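Local atomic coordinates of ATP grasp ligase (Microcystis aeruginosa MRC, PDB entry 5IG9), a protein that probably acts as an ATP-grasp ligase of the MvdD type, using ATP to activate carboxylates for bond formation, as in the macrocyclisation of microviridin precursor peptides. Residues R217-G222 and F311-A316; F111-I116 and A318-N323; K152-E157 and T161-K166; K264-L269 and Y290-I295. All blocks are in the same frame, centred on the assembly; numbering follows the deposited sequence.

Contacts 1, 2 and 4 form a connected region of the fold, while contact 3 stands apart. Contacts 1 and 2 share helix 313-323, which packs on strand 214-221 through its first turn and on strand 111-113 farther along. They touch where Val221 CG1 lies 3.9 Å from Ile320 CG2. In contact 4, helix 260-273 packs on the opposite face of the same antiparallel sheet, Ile218 CD1 being 3.7 Å from Leu266 CD1. Contact 3 belongs to another antiparallel sheet, with its centre about 23 Å from that of contact 4 and about 40 Å from that of contact 2. In ATP-grasp enzymes the nucleotide generally binds between two such sheets, which probably applies here too.

Contact 1: R217-G222 and F311-A316; sequences RITIVG and FPISQA
Val221 and Ile313 meet through their CG2 methyls, 4.0 Å apart, where the end of strand 214-221 passes the first turn of helix 313-323. The same Ile313 CG2 lies 4.2 Å from CG2 of Thr219, so that one branch of the isoleucine serves two strand residues. The approaches differ: Thr219 crosses Ile313 at about a right angle, whereas Val221 slants across it. Val221 divides its methyls between two helix residues, its CG1 standing 4.1 Å from CB of Ala316 and 3.7 Å from the backbone O of Ala316. With chi1 at -172°, CG1 of Val221 lies opposite its own backbone N and CG2 beside it, which allows this split. In Thr219, chi1 of -52° turns the methyl to the helix and tucks OG1 beside the backbone N, leaving an apolar surface for Ile313. All four residues are buried, and no hydrogen bond joins the segments.

Farther out, helix 302-305 supports both partners: Leu304 touches Thr219, Glu305 touches Ile313, and Glu305 OE2 is hydrogen-bonded to Ser314 OG. Gln224 packs on Ala316. Backbone bonds from Thr219 to Phe226 and from Ile220 to Gly278 fix the strand between strands 224-231 and 277-284. Helix 313-323 packs on the face of this antiparallel sheet to which Thr219 and Val221 point, while Ile218 and Ile220 meet Leu266 of helix 260-273 on the other.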
loop_
_atom_site.group_PDB
_atom_site.type_symbol
_atom_site.label_atom_id
_atom_site.label_comp_id
_atom_site.label_asym_id
_atom_site.label_seq_id
_atom_site.Cartn_x
_atom_site.Cartn_y
_atom_site.Cartn_z
ATOM N N ARG A 217 22.937 10.804 -7.442
ATOM C CA ARG A 217 22.253 9.525 -7.276
ATOM C C ARG A 217 22.921 8.793 -6.125
ATOM O O ARG A 217 24.061 8.341 -6.251
ATOM C CB ARG A 217 22.298 8.697 -8.557
ATOM C CG ARG A 217 21.559 7.371 -8.461
ATOM C CD ARG A 217 20.052 7.569 -8.352
ATOM N NE ARG A 217 19.327 6.301 -8.422
ATOM C CZ ARG A 217 18.009 6.201 -8.558
ATOM N NH1 ARG A 217 17.265 7.296 -8.639
ATOM N NH2 ARG A 217 17.434 5.007 -8.616
ATOM N N ILE A 218 22.210 8.669 -5.013
ATOM C CA ILE A 218 22.761 8.150 -3.767
ATOM C C ILE A 218 22.079 6.829 -3.450
ATOM O O ILE A 218 20.864 6.788 -3.229
ATOM C CB ILE A 218 22.585 9.156 -2.623
ATOM C CG1 ILE A 218 23.167 10.507 -3.041
ATOM C CG2 ILE A 218 23.232 8.640 -1.350
ATOM C CD1 ILE A 218 22.789 11.636 -2.132
ATOM N N THR A 219 22.859 5.756 -3.422
ATOM C CA THR A 219 22.370 4.422 -3.105
ATOM C C THR A 219 22.951 4.000 -1.763
ATOM O O THR A 219 24.174 3.982 -1.591
ATOM C CB THR A 219 22.753 3.422 -4.196
ATOM O OG1 THR A 219 22.336 3.922 -5.469
ATOM C CG2 THR A 219 22.079 2.092 -3.945
ATOM N N ILE A 220 22.079 3.671 -0.816
ATOM C CA ILE A 220 22.478 3.320 0.539
ATOM C C ILE A 220 22.121 1.863 0.784
ATOM O O ILE A 220 20.981 1.452 0.538
ATOM C CB ILE A 220 21.802 4.229 1.580
ATOM C CG1 ILE A 220 22.253 5.680 1.381
ATOM C CG2 ILE A 220 22.113 3.745 2.988
ATOM C CD1 ILE A 220 21.546 6.665 2.278
ATOM N N VAL A 221 23.091 1.090 1.267
ATOM C CA VAL A 221 22.881 -0.305 1.645
ATOM C C VAL A 221 23.328 -0.450 3.094
ATOM O O VAL A 221 24.535 -0.488 3.376
ATOM C CB VAL A 221 23.649 -1.279 0.742
ATOM C CG1 VAL A 221 23.244 -2.707 1.051
ATOM C CG2 VAL A 221 23.414 -0.951 -0.724
ATOM N N GLY A 222 22.367 -0.545 4.009
ATOM C CA GLY A 222 22.685 -0.556 5.424
ATOM C C GLY A 222 23.126 0.817 5.882
ATOM O O GLY A 222 22.299 1.714 6.064
ATOM N N PHE A 311 29.889 0.976 -9.718
ATOM C CA PHE A 311 29.792 0.765 -8.279
ATOM C C PHE A 311 29.494 -0.696 -7.959
ATOM O O PHE A 311 28.709 -1.341 -8.659
ATOM C CB PHE A 311 28.707 1.662 -7.680
ATOM C CG PHE A 311 29.203 3.014 -7.255
ATOM C CD1 PHE A 311 30.343 3.138 -6.480
ATOM C CD2 PHE A 311 28.527 4.163 -7.630
ATOM C CE1 PHE A 311 30.801 4.380 -6.086
ATOM C CE2 PHE A 311 28.979 5.409 -7.240
ATOM C CZ PHE A 311 30.117 5.519 -6.468
ATOM N N PRO A 312 30.152 -1.219 -6.853
ATOM C CA PRO A 312 29.834 -2.626 -6.573
ATOM C C PRO A 312 28.718 -2.727 -5.542
ATOM O O PRO A 312 28.961 -3.108 -4.397
ATOM C CB PRO A 312 31.141 -3.161 -5.997
ATOM C CG PRO A 312 31.661 -2.034 -5.178
ATOM C CD PRO A 312 31.131 -0.754 -5.772
ATOM N N ILE A 313 27.504 -2.382 -5.955
ATOM C CA ILE A 313 26.349 -2.417 -5.066
ATOM C C ILE A 313 25.768 -3.816 -4.889
ATOM O O ILE A 313 25.353 -4.182 -3.790
ATOM C CB ILE A 313 25.239 -1.467 -5.554
ATOM C CG1 ILE A 313 25.755 -0.027 -5.607
ATOM C CG2 ILE A 313 24.019 -1.565 -4.650
ATOM C CD1 ILE A 313 25.191 0.782 -6.754
ATOM N N SER A 314 25.733 -4.597 -5.964
ATOM C CA SER A 314 25.182 -5.945 -5.879
ATOM C C SER A 314 25.930 -6.786 -4.855
ATOM O O SER A 314 25.332 -7.645 -4.195
ATOM C CB SER A 314 25.222 -6.615 -7.251
ATOM O OG SER A 314 26.557 -6.879 -7.647
ATOM N N GLN A 315 27.235 -6.552 -4.702
ATOM C CA GLN A 315 27.991 -7.226 -3.653
ATOM C C GLN A 315 27.512 -6.798 -2.272
ATOM O O GLN A 315 27.341 -7.631 -1.375
ATOM C CB GLN A 315 29.483 -6.940 -3.821
ATOM C CG GLN A 315 30.369 -7.663 -2.826
ATOM C CD GLN A 315 30.273 -9.171 -2.950
ATOM O OE1 GLN A 315 30.240 -9.715 -4.055
ATOM N NE2 GLN A 315 30.220 -9.855 -1.813
ATOM N N ALA A 316 27.284 -5.496 -2.081
ATOM C CA ALA A 316 26.853 -5.010 -0.773
ATOM C C ALA A 316 25.464 -5.524 -0.425
ATOM O O ALA A 316 25.182 -5.834 0.738
ATOM C CB ALA A 316 26.881 -3.482 -0.737
#

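Contact 2: F111-I116 and A318-N323; sequences FHLDPI and AEILVN
Strand 111-113, carrying Phe111 and Leu113, runs nearly antiparallel to the helix segment 318-323, carrying Ile320 and Leu321. Their N-to-C directions differ by 157° and their axes approach to 8.7 Å. Two residues from each side fill the interface. The far end of the Phe111 ring lies across the long branch of Ile320, with CZ 4.0 Å from Ile320 CG1, while CE2 of the ring sits 3.5 Å from the Ile320 backbone O. The ring reaches the helix because its CG is anti to the Phe111 backbone N (chi1 -180°). Leu113 fits beside it: its CD2 is 4.1 Å from Ile320 CG2, and its CB is 3.9 Å from Leu321 CD2. Each of these pairs crosses at about a right angle. An alanine in place of Phe111 would remove the ring, and the CG1-CD1 branch of Ile320 would probably lose the aromatic side of its packing and turn more freely.

Leu321 also packs on Trp71 and on Ile22 of helix 14-23. The parallel sheet ordered 2-1-3-4, with helices 14-23 and 87-107, is consistent with the Rossmann-like build expected of a pre-ATP-grasp domain, and the C-terminal helix 313-323 packs against its outer strand 111-113.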
loop_
_atom_site.group_PDB
_atom_site.type_symbol
_atom_site.label_atom_id
_atom_site.label_comp_id
_atom_site.label_asym_id
_atom_site.label_seq_id
_atom_site.Cartn_x
_atom_site.Cartn_y
_atom_site.Cartn_z
ATOM N N PHE A 111 15.422 -11.832 7.912
ATOM C CA PHE A 111 15.797 -10.473 7.551
ATOM C C PHE A 111 15.143 -10.071 6.234
ATOM O O PHE A 111 15.234 -10.800 5.240
ATOM C CB PHE A 111 17.318 -10.349 7.454
ATOM C CG PHE A 111 17.786 -8.974 7.088
ATOM C CD1 PHE A 111 17.745 -7.945 8.015
ATOM C CD2 PHE A 111 18.270 -8.710 5.820
ATOM C CE1 PHE A 111 18.176 -6.674 7.679
ATOM C CE2 PHE A 111 18.706 -7.444 5.478
ATOM C CZ PHE A 111 18.657 -6.423 6.409
ATOM N N HIS A 112 14.493 -8.910 6.227
ATOM C CA HIS A 112 13.823 -8.389 5.045
ATOM C C HIS A 112 14.544 -7.147 4.535
ATOM O O HIS A 112 14.950 -6.284 5.321
ATOM C CB HIS A 112 12.361 -8.054 5.341
ATOM C CG HIS A 112 11.499 -9.256 5.567
ATOM N ND1 HIS A 112 10.659 -9.761 4.600
ATOM C CD2 HIS A 112 11.344 -10.051 6.651
ATOM C CE1 HIS A 112 10.023 -10.816 5.078
ATOM N NE2 HIS A 112 10.420 -11.013 6.321
ATOM N N LEU A 113 14.691 -7.058 3.215
ATOM C CA LEU A 113 15.304 -5.897 2.581
ATOM C C LEU A 113 14.455 -5.403 1.410
ATOM O O LEU A 113 14.698 -5.783 0.264
ATOM C CB LEU A 113 16.717 -6.228 2.095
ATOM C CG LEU A 113 17.561 -5.084 1.528
ATOM C CD1 LEU A 113 18.214 -4.293 2.648
ATOM C CD2 LEU A 113 18.598 -5.610 0.553
ATOM N N ASP A 114 13.453 -4.572 1.692
ATOM C CA ASP A 114 13.102 -4.163 3.048
ATOM C C ASP A 114 11.721 -4.701 3.415
ATOM O O ASP A 114 11.001 -5.183 2.540
ATOM C CB ASP A 114 13.131 -2.637 3.169
ATOM C CG ASP A 114 14.539 -2.088 3.232
ATOM O OD1 ASP A 114 15.216 -2.315 4.257
ATOM O OD2 ASP A 114 14.964 -1.422 2.263
ATOM N N PRO A 115 11.351 -4.643 4.696
ATOM C CA PRO A 115 10.000 -5.065 5.080
ATOM C C PRO A 115 8.928 -4.276 4.345
ATOM O O PRO A 115 9.096 -3.098 4.027
ATOM C CB PRO A 115 9.960 -4.792 6.585
ATOM C CG PRO A 115 11.370 -4.924 7.014
ATOM C CD PRO A 115 12.197 -4.392 5.878
ATOM N N ILE A 116 7.807 -4.950 4.083
ATOM C CA ILE A 116 6.721 -4.321 3.340
ATOM C C ILE A 116 6.182 -3.110 4.089
ATOM O O ILE A 116 5.906 -2.064 3.488
ATOM C CB ILE A 116 5.612 -5.346 3.047
ATOM C CG1 ILE A 116 6.117 -6.400 2.064
ATOM C CG2 ILE A 116 4.383 -4.656 2.496
ATOM C CD1 ILE A 116 5.047 -7.355 1.601
ATOM N N ALA A 318 24.059 -8.395 -1.568
ATOM C CA ALA A 318 24.189 -9.816 -1.267
ATOM C C ALA A 318 24.797 -10.039 0.112
ATOM O O ALA A 318 24.449 -11.005 0.801
ATOM C CB ALA A 318 25.029 -10.504 -2.341
ATOM N N GLU A 319 25.702 -9.155 0.540
ATOM C CA GLU A 319 26.311 -9.315 1.858
ATOM C C GLU A 319 25.298 -9.074 2.969
ATOM O O GLU A 319 25.167 -9.887 3.888
ATOM C CB GLU A 319 27.519 -8.386 2.004
ATOM C CG GLU A 319 28.738 -8.840 1.205
ATOM C CD GLU A 319 29.929 -7.903 1.345
ATOM O OE1 GLU A 319 29.827 -6.922 2.112
ATOM O OE2 GLU A 319 30.964 -8.146 0.687
ATOM N N ILE A 320 24.557 -7.966 2.900
ATOM C CA ILE A 320 23.596 -7.680 3.963
ATOM C C ILE A 320 22.453 -8.689 3.940
ATOM O O ILE A 320 21.801 -8.924 4.964
ATOM C CB ILE A 320 23.085 -6.228 3.860
ATOM C CG1 ILE A 320 22.420 -5.798 5.168
ATOM C CG2 ILE A 320 22.098 -6.079 2.716
ATOM C CD1 ILE A 320 21.940 -4.370 5.158
ATOM N N LEU A 321 22.201 -9.314 2.790
ATOM C CA LEU A 321 21.147 -10.320 2.718
ATOM C C LEU A 321 21.567 -11.600 3.431
ATOM O O LEU A 321 20.787 -12.176 4.201
ATOM C CB LEU A 321 20.786 -10.603 1.260
ATOM C CG LEU A 321 19.793 -9.641 0.602
ATOM C CD1 LEU A 321 19.535 -10.035 -0.842
ATOM C CD2 LEU A 321 18.488 -9.591 1.386
ATOM N N VAL A 322 22.803 -12.051 3.204
ATOM C CA VAL A 322 23.266 -13.286 3.827
ATOM C C VAL A 322 23.902 -13.070 5.198
ATOM O O VAL A 322 24.000 -14.028 5.979
ATOM C CB VAL A 322 24.253 -14.019 2.901
ATOM C CG1 VAL A 322 23.682 -14.115 1.493
ATOM C CG2 VAL A 322 25.601 -13.328 2.893
ATOM N N ASN A 323 24.337 -11.847 5.515
ATOM C CA ASN A 323 24.894 -11.538 6.827
ATOM C C ASN A 323 23.872 -10.945 7.783
ATOM O O ASN A 323 24.211 -10.700 8.947
ATOM C CB ASN A 323 26.070 -10.561 6.700
ATOM C CG ASN A 323 27.399 -11.263 6.522
ATOM O OD1 ASN A 323 27.838 -11.514 5.399
ATOM N ND2 ASN A 323 28.050 -11.586 7.633
#

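Contact 3: K152-E157 and T161-K166; sequences KQFAQE and TGIVTK
Ile163 is turned so that its two branches engage neighbouring residues of helix 148-157, Phe154 and Ala155. Its CG2 lies beside the Phe154 ring, 4.0 Å from CE2, and its longer branch runs to Ala155, whose CB is 3.7 Å from Ile163 CD1. The Phe154 and Ile163 side chains slant across one another, and the methyl approaches the ring obliquely. CD1 of Ile163 also comes to 4.1 Å from Phe154 CD2, so the isoleucine fits the corner between the ring and the helix backbone.

The torsions account for this fit. In Ile163, chi1 of 67° places CG1 between the backbone N and the carbonyl carbon and sends CG2 to the ring. In Phe154, CG lies opposite the backbone N (chi1 -173°), which carries the ring out from the helix to meet Ile163 and Phe206. With an alanine in place of Ile163, both outer branches are gone, and the Phe154 ring and Ala155 CB would probably lose their mate on the strand, with a gap opened between helix and strand.

Phe158, in the short connection between the segments, touches Ile163 and meets the Phe154 ring with planes at about 60°. Gly162 leads into the strand at backbone angles where a CB would jam against the preceding carbonyl O. Strand 163-166 lies between strand 204-208, bonded through Val164 with Gln207 and Lys166 with Thr205, and strand 186-187, bonded through Thr165 with Ser186. Across the contact itself there are only apolar side chains: helix and strand are matched by shape and hydrophobic burial, without a directional bond between them.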
loop_
_atom_site.group_PDB
_atom_site.type_symbol
_atom_site.label_atom_id
_atom_site.label_comp_id
_atom_site.label_asym_id
_atom_site.label_seq_id
_atom_site.Cartn_x
_atom_site.Cartn_y
_atom_site.Cartn_z
ATOM N N LYS A 152 -2.212 28.402 -9.770
ATOM C CA LYS A 152 -1.814 29.679 -10.360
ATOM C C LYS A 152 -0.973 30.489 -9.383
ATOM O O LYS A 152 0.076 31.036 -9.745
ATOM C CB LYS A 152 -3.048 30.480 -10.779
ATOM C CG LYS A 152 -3.874 29.857 -11.889
ATOM C CD LYS A 152 -3.124 29.825 -13.213
ATOM C CE LYS A 152 -2.702 31.216 -13.668
ATOM N NZ LYS A 152 -1.296 31.525 -13.285
ATOM N N GLN A 153 -1.422 30.566 -8.131
ATOM C CA GLN A 153 -0.665 31.269 -7.103
ATOM C C GLN A 153 0.705 30.633 -6.893
ATOM O O GLN A 153 1.691 31.334 -6.636
ATOM C CB GLN A 153 -1.467 31.273 -5.804
ATOM C CG GLN A 153 -1.278 32.503 -4.953
ATOM C CD GLN A 153 -2.375 32.650 -3.921
ATOM O OE1 GLN A 153 -3.536 32.890 -4.260
ATOM N NE2 GLN A 153 -2.017 32.497 -2.652
ATOM N N PHE A 154 0.787 29.304 -7.010
ATOM C CA PHE A 154 2.054 28.607 -6.808
ATOM C C PHE A 154 3.017 28.863 -7.961
ATOM O O PHE A 154 4.209 29.109 -7.740
ATOM C CB PHE A 154 1.803 27.107 -6.637
ATOM C CG PHE A 154 3.026 26.319 -6.250
ATOM C CD1 PHE A 154 3.458 26.286 -4.934
ATOM C CD2 PHE A 154 3.731 25.600 -7.198
ATOM C CE1 PHE A 154 4.575 25.561 -4.575
ATOM C CE2 PHE A 154 4.850 24.873 -6.842
ATOM C CZ PHE A 154 5.270 24.854 -5.529
ATOM N N ALA A 155 2.521 28.814 -9.198
ATOM C CA ALA A 155 3.392 29.053 -10.345
ATOM C C ALA A 155 3.830 30.509 -10.423
ATOM O O ALA A 155 4.885 30.808 -10.997
ATOM C CB ALA A 155 2.687 28.644 -11.638
ATOM N N GLN A 156 3.047 31.424 -9.849
ATOM C CA GLN A 156 3.395 32.839 -9.914
ATOM C C GLN A 156 4.546 33.180 -8.974
ATOM O O GLN A 156 5.444 33.945 -9.343
ATOM C CB GLN A 156 2.173 33.701 -9.600
ATOM C CG GLN A 156 1.240 33.923 -10.778
ATOM C CD GLN A 156 -0.010 34.691 -10.385
ATOM O OE1 GLN A 156 -0.313 34.842 -9.199
ATOM N NE2 GLN A 156 -0.743 35.179 -11.378
ATOM N N GLU A 157 4.543 32.633 -7.757
ATOM C CA GLU A 157 5.600 33.004 -6.821
ATOM C C GLU A 157 6.943 32.400 -7.218
ATOM O O GLU A 157 7.991 32.908 -6.810
ATOM C CB GLU A 157 5.222 32.589 -5.401
ATOM C CG GLU A 157 5.209 31.094 -5.176
ATOM C CD GLU A 157 4.800 30.714 -3.761
ATOM O OE1 GLU A 157 3.943 31.412 -3.178
ATOM O OE2 GLU A 157 5.338 29.714 -3.232
ATOM N N THR A 161 12.228 31.103 -11.786
ATOM C CA THR A 161 12.830 29.824 -12.139
ATOM C C THR A 161 11.837 28.847 -12.753
ATOM O O THR A 161 12.260 27.862 -13.370
ATOM C CB THR A 161 13.470 29.175 -10.907
ATOM O OG1 THR A 161 12.452 28.852 -9.956
ATOM C CG2 THR A 161 14.471 30.114 -10.262
ATOM N N GLY A 162 10.536 29.091 -12.604
ATOM C CA GLY A 162 9.526 28.209 -13.141
ATOM C C GLY A 162 9.177 27.087 -12.183
ATOM O O GLY A 162 9.771 26.918 -11.119
ATOM N N ILE A 163 8.170 26.309 -12.570
ATOM C CA ILE A 163 7.800 25.110 -11.833
ATOM C C ILE A 163 7.640 23.961 -12.815
ATOM O O ILE A 163 7.445 24.156 -14.017
ATOM C CB ILE A 163 6.508 25.283 -11.008
ATOM C CG1 ILE A 163 5.313 25.461 -11.938
ATOM C CG2 ILE A 163 6.636 26.454 -10.040
ATOM C CD1 ILE A 163 3.987 25.242 -11.267
ATOM N N VAL A 164 7.736 22.747 -12.286
ATOM C CA VAL A 164 7.451 21.546 -13.050
ATOM C C VAL A 164 6.201 20.896 -12.470
ATOM O O VAL A 164 5.646 21.339 -11.463
ATOM C CB VAL A 164 8.638 20.563 -13.059
ATOM C CG1 VAL A 164 9.815 21.156 -13.821
ATOM C CG2 VAL A 164 9.039 20.199 -11.636
ATOM N N THR A 165 5.748 19.838 -13.131
ATOM C CA THR A 165 4.670 19.008 -12.621
ATOM C C THR A 165 5.041 17.544 -12.798
ATOM O O THR A 165 5.829 17.184 -13.679
ATOM C CB THR A 165 3.334 19.297 -13.317
ATOM O OG1 THR A 165 2.274 18.677 -12.582
ATOM C CG2 THR A 165 3.335 18.753 -14.736
ATOM N N LYS A 166 4.473 16.703 -11.940
ATOM C CA LYS A 166 4.731 15.273 -12.001
ATOM C C LYS A 166 3.591 14.545 -11.308
ATOM O O LYS A 166 2.820 15.135 -10.545
ATOM C CB LYS A 166 6.075 14.911 -11.367
ATOM C CG LYS A 166 6.166 15.198 -9.873
ATOM C CD LYS A 166 7.598 15.024 -9.377
ATOM C CE LYS A 166 7.706 15.197 -7.867
ATOM N NZ LYS A 166 7.061 14.087 -7.107
#

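Contact 4: K264-L269 and Y290-I295; sequences KQLLEL and YIFLEI
Phe292 reaches from strand 290-296 toward Leu266 and Leu269 of helix 260-273, and its ring can be followed outward atom by atom. From CB the side chain leaves with CG anti to the backbone N (chi1 171°), directing the ring at the helix. Along one side of the ring, CD1 faces the end of Leu266, whose CD2 is 4.3 Å away. Next comes CE1, 3.5 Å from CD2 of Leu269, and at the tip CZ lies 3.7 Å from that same methyl. Leu269 comes from the opposite direction, and both leucine methyls approach the ring obliquely. On one face, toward the rim, the backbone N of Glu294 stands 3.8 Å above the ring plane. CG2 of Ile295 lies at the edge, in plane, and is itself 4.3 Å from Leu269 CD2, so this one leucine methyl joins two strand residues.

The backbones stay well apart, their axes coming no closer than 11.6 Å at a crossing angle of -37°, and side chains fill the space between. Leu293 and Glu294 together face Asp281 in a classic beta bulge, while Val131, Leu129 and Ala132 of helix 125-134 add to the apolar cluster. From the same helix, Gln128 OE1 accepts a hydrogen bond from Ile295 N.

The salt bridge of Lys264 NZ with Glu268 OE2, 3.1 Å long and spanning one helical turn, lies on the helix away from the strand and takes no part in the contact. The four residues that touch are buried, and their contacts are apolar throughout; helix and sheet are thus held together here by hydrophobic packing, with the charged pair kept outside it.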
loop_
_atom_site.group_PDB
_atom_site.type_symbol
_atom_site.label_atom_id
_atom_site.label_comp_id
_atom_site.label_asym_id
_atom_site.label_seq_id
_atom_site.Cartn_x
_atom_site.Cartn_y
_atom_site.Cartn_z
ATOM N N LYS A 264 25.055 12.032 7.236
ATOM C CA LYS A 264 24.425 11.672 8.501
ATOM C C LYS A 264 22.933 11.980 8.489
ATOM O O LYS A 264 22.156 11.296 9.163
ATOM C CB LYS A 264 25.120 12.387 9.662
ATOM C CG LYS A 264 24.446 13.667 10.130
ATOM C CD LYS A 264 23.873 13.507 11.532
ATOM C CE LYS A 264 23.187 14.779 12.012
ATOM N NZ LYS A 264 22.703 14.632 13.413
ATOM N N GLN A 265 22.510 12.989 7.723
ATOM C CA GLN A 265 21.086 13.296 7.641
ATOM C C GLN A 265 20.348 12.258 6.806
ATOM O O GLN A 265 19.219 11.880 7.133
ATOM C CB GLN A 265 20.878 14.699 7.064
ATOM C CG GLN A 265 21.247 15.830 8.017
ATOM C CD GLN A 265 21.183 17.194 7.356
ATOM O OE1 GLN A 265 21.816 17.428 6.327
ATOM N NE2 GLN A 265 20.411 18.101 7.943
ATOM N N LEU A 266 20.969 11.784 5.724
ATOM C CA LEU A 266 20.345 10.733 4.928
ATOM C C LEU A 266 20.268 9.426 5.702
ATOM O O LEU A 266 19.317 8.656 5.528
ATOM C CB LEU A 266 21.110 10.535 3.621
ATOM C CG LEU A 266 21.077 11.707 2.642
ATOM C CD1 LEU A 266 21.891 11.362 1.412
ATOM C CD2 LEU A 266 19.648 12.065 2.267
ATOM N N LEU A 267 21.249 9.158 6.564
ATOM C CA LEU A 267 21.173 7.971 7.406
ATOM C C LEU A 267 20.043 8.088 8.420
ATOM O O LEU A 267 19.359 7.099 8.707
ATOM C CB LEU A 267 22.506 7.734 8.110
ATOM C CG LEU A 267 23.618 7.143 7.247
ATOM C CD1 LEU A 267 24.854 6.920 8.094
ATOM C CD2 LEU A 267 23.170 5.844 6.588
ATOM N N GLU A 268 19.825 9.283 8.973
ATOM C CA GLU A 268 18.679 9.463 9.858
ATOM C C GLU A 268 17.371 9.336 9.095
ATOM O O GLU A 268 16.357 8.920 9.667
ATOM C CB GLU A 268 18.742 10.817 10.561
ATOM C CG GLU A 268 19.951 10.999 11.452
ATOM C CD GLU A 268 19.618 11.732 12.736
ATOM O OE1 GLU A 268 18.535 11.475 13.309
ATOM O OE2 GLU A 268 20.437 12.569 13.173
ATOM N N LEU A 269 17.372 9.693 7.811
ATOM C CA LEU A 269 16.184 9.507 6.987
ATOM C C LEU A 269 15.899 8.027 6.775
ATOM O O LEU A 269 14.747 7.588 6.856
ATOM C CB LEU A 269 16.361 10.225 5.650
ATOM C CG LEU A 269 15.111 10.399 4.790
ATOM C CD1 LEU A 269 14.138 11.368 5.443
ATOM C CD2 LEU A 269 15.505 10.877 3.407
ATOM N N TYR A 290 22.498 21.770 -1.159
ATOM C CA TYR A 290 22.043 20.405 -1.390
ATOM C C TYR A 290 20.547 20.319 -1.115
ATOM O O TYR A 290 20.102 20.569 0.010
ATOM C CB TYR A 290 22.812 19.414 -0.517
ATOM C CG TYR A 290 24.281 19.277 -0.867
ATOM C CD1 TYR A 290 25.215 20.176 -0.374
ATOM C CD2 TYR A 290 24.731 18.248 -1.687
ATOM C CE1 TYR A 290 26.557 20.059 -0.688
ATOM C CE2 TYR A 290 26.072 18.123 -2.006
ATOM C CZ TYR A 290 26.980 19.031 -1.503
ATOM O OH TYR A 290 28.317 18.912 -1.815
ATOM N N ILE A 291 19.780 19.958 -2.140
ATOM C CA ILE A 291 18.328 19.864 -2.062
ATOM C C ILE A 291 17.932 18.398 -2.157
ATOM O O ILE A 291 18.320 17.705 -3.104
ATOM C CB ILE A 291 17.647 20.687 -3.170
ATOM C CG1 ILE A 291 17.779 22.186 -2.894
ATOM C CG2 ILE A 291 16.183 20.296 -3.311
ATOM C CD1 ILE A 291 19.045 22.812 -3.435
ATOM N N PHE A 292 17.167 17.928 -1.176
ATOM C CA PHE A 292 16.630 16.574 -1.207
ATOM C C PHE A 292 15.404 16.525 -2.111
ATOM O O PHE A 292 14.494 17.348 -1.984
ATOM C CB PHE A 292 16.261 16.110 0.201
ATOM C CG PHE A 292 15.505 14.809 0.234
ATOM C CD1 PHE A 292 16.183 13.601 0.191
ATOM C CD2 PHE A 292 14.119 14.792 0.303
ATOM C CE1 PHE A 292 15.493 12.401 0.216
ATOM C CE2 PHE A 292 13.425 13.593 0.327
ATOM C CZ PHE A 292 14.114 12.398 0.285
ATOM N N LEU A 293 15.371 15.545 -3.013
ATOM C CA LEU A 293 14.241 15.368 -3.917
ATOM C C LEU A 293 13.374 14.175 -3.535
ATOM O O LEU A 293 12.176 14.338 -3.283
ATOM C CB LEU A 293 14.730 15.219 -5.364
ATOM C CG LEU A 293 15.365 16.440 -6.030
ATOM C CD1 LEU A 293 15.670 16.141 -7.489
ATOM C CD2 LEU A 293 14.470 17.664 -5.902
ATOM N N GLU A 294 13.949 12.976 -3.477
ATOM C CA GLU A 294 13.150 11.766 -3.362
ATOM C C GLU A 294 14.026 10.606 -2.910
ATOM O O GLU A 294 15.195 10.518 -3.286
ATOM C CB GLU A 294 12.486 11.433 -4.705
ATOM C CG GLU A 294 11.785 10.085 -4.767
ATOM C CD GLU A 294 11.220 9.801 -6.143
ATOM O OE1 GLU A 294 10.925 10.774 -6.870
ATOM O OE2 GLU A 294 11.082 8.612 -6.503
ATOM N N ILE A 295 13.450 9.722 -2.100
ATOM C CA ILE A 295 14.034 8.421 -1.806
ATOM C C ILE A 295 13.077 7.352 -2.318
ATOM O O ILE A 295 11.885 7.359 -1.982
ATOM C CB ILE A 295 14.319 8.233 -0.304
ATOM C CG1 ILE A 295 14.663 6.772 -0.008
ATOM C CG2 ILE A 295 13.143 8.687 0.539
ATOM C CD1 ILE A 295 14.909 6.499 1.458
#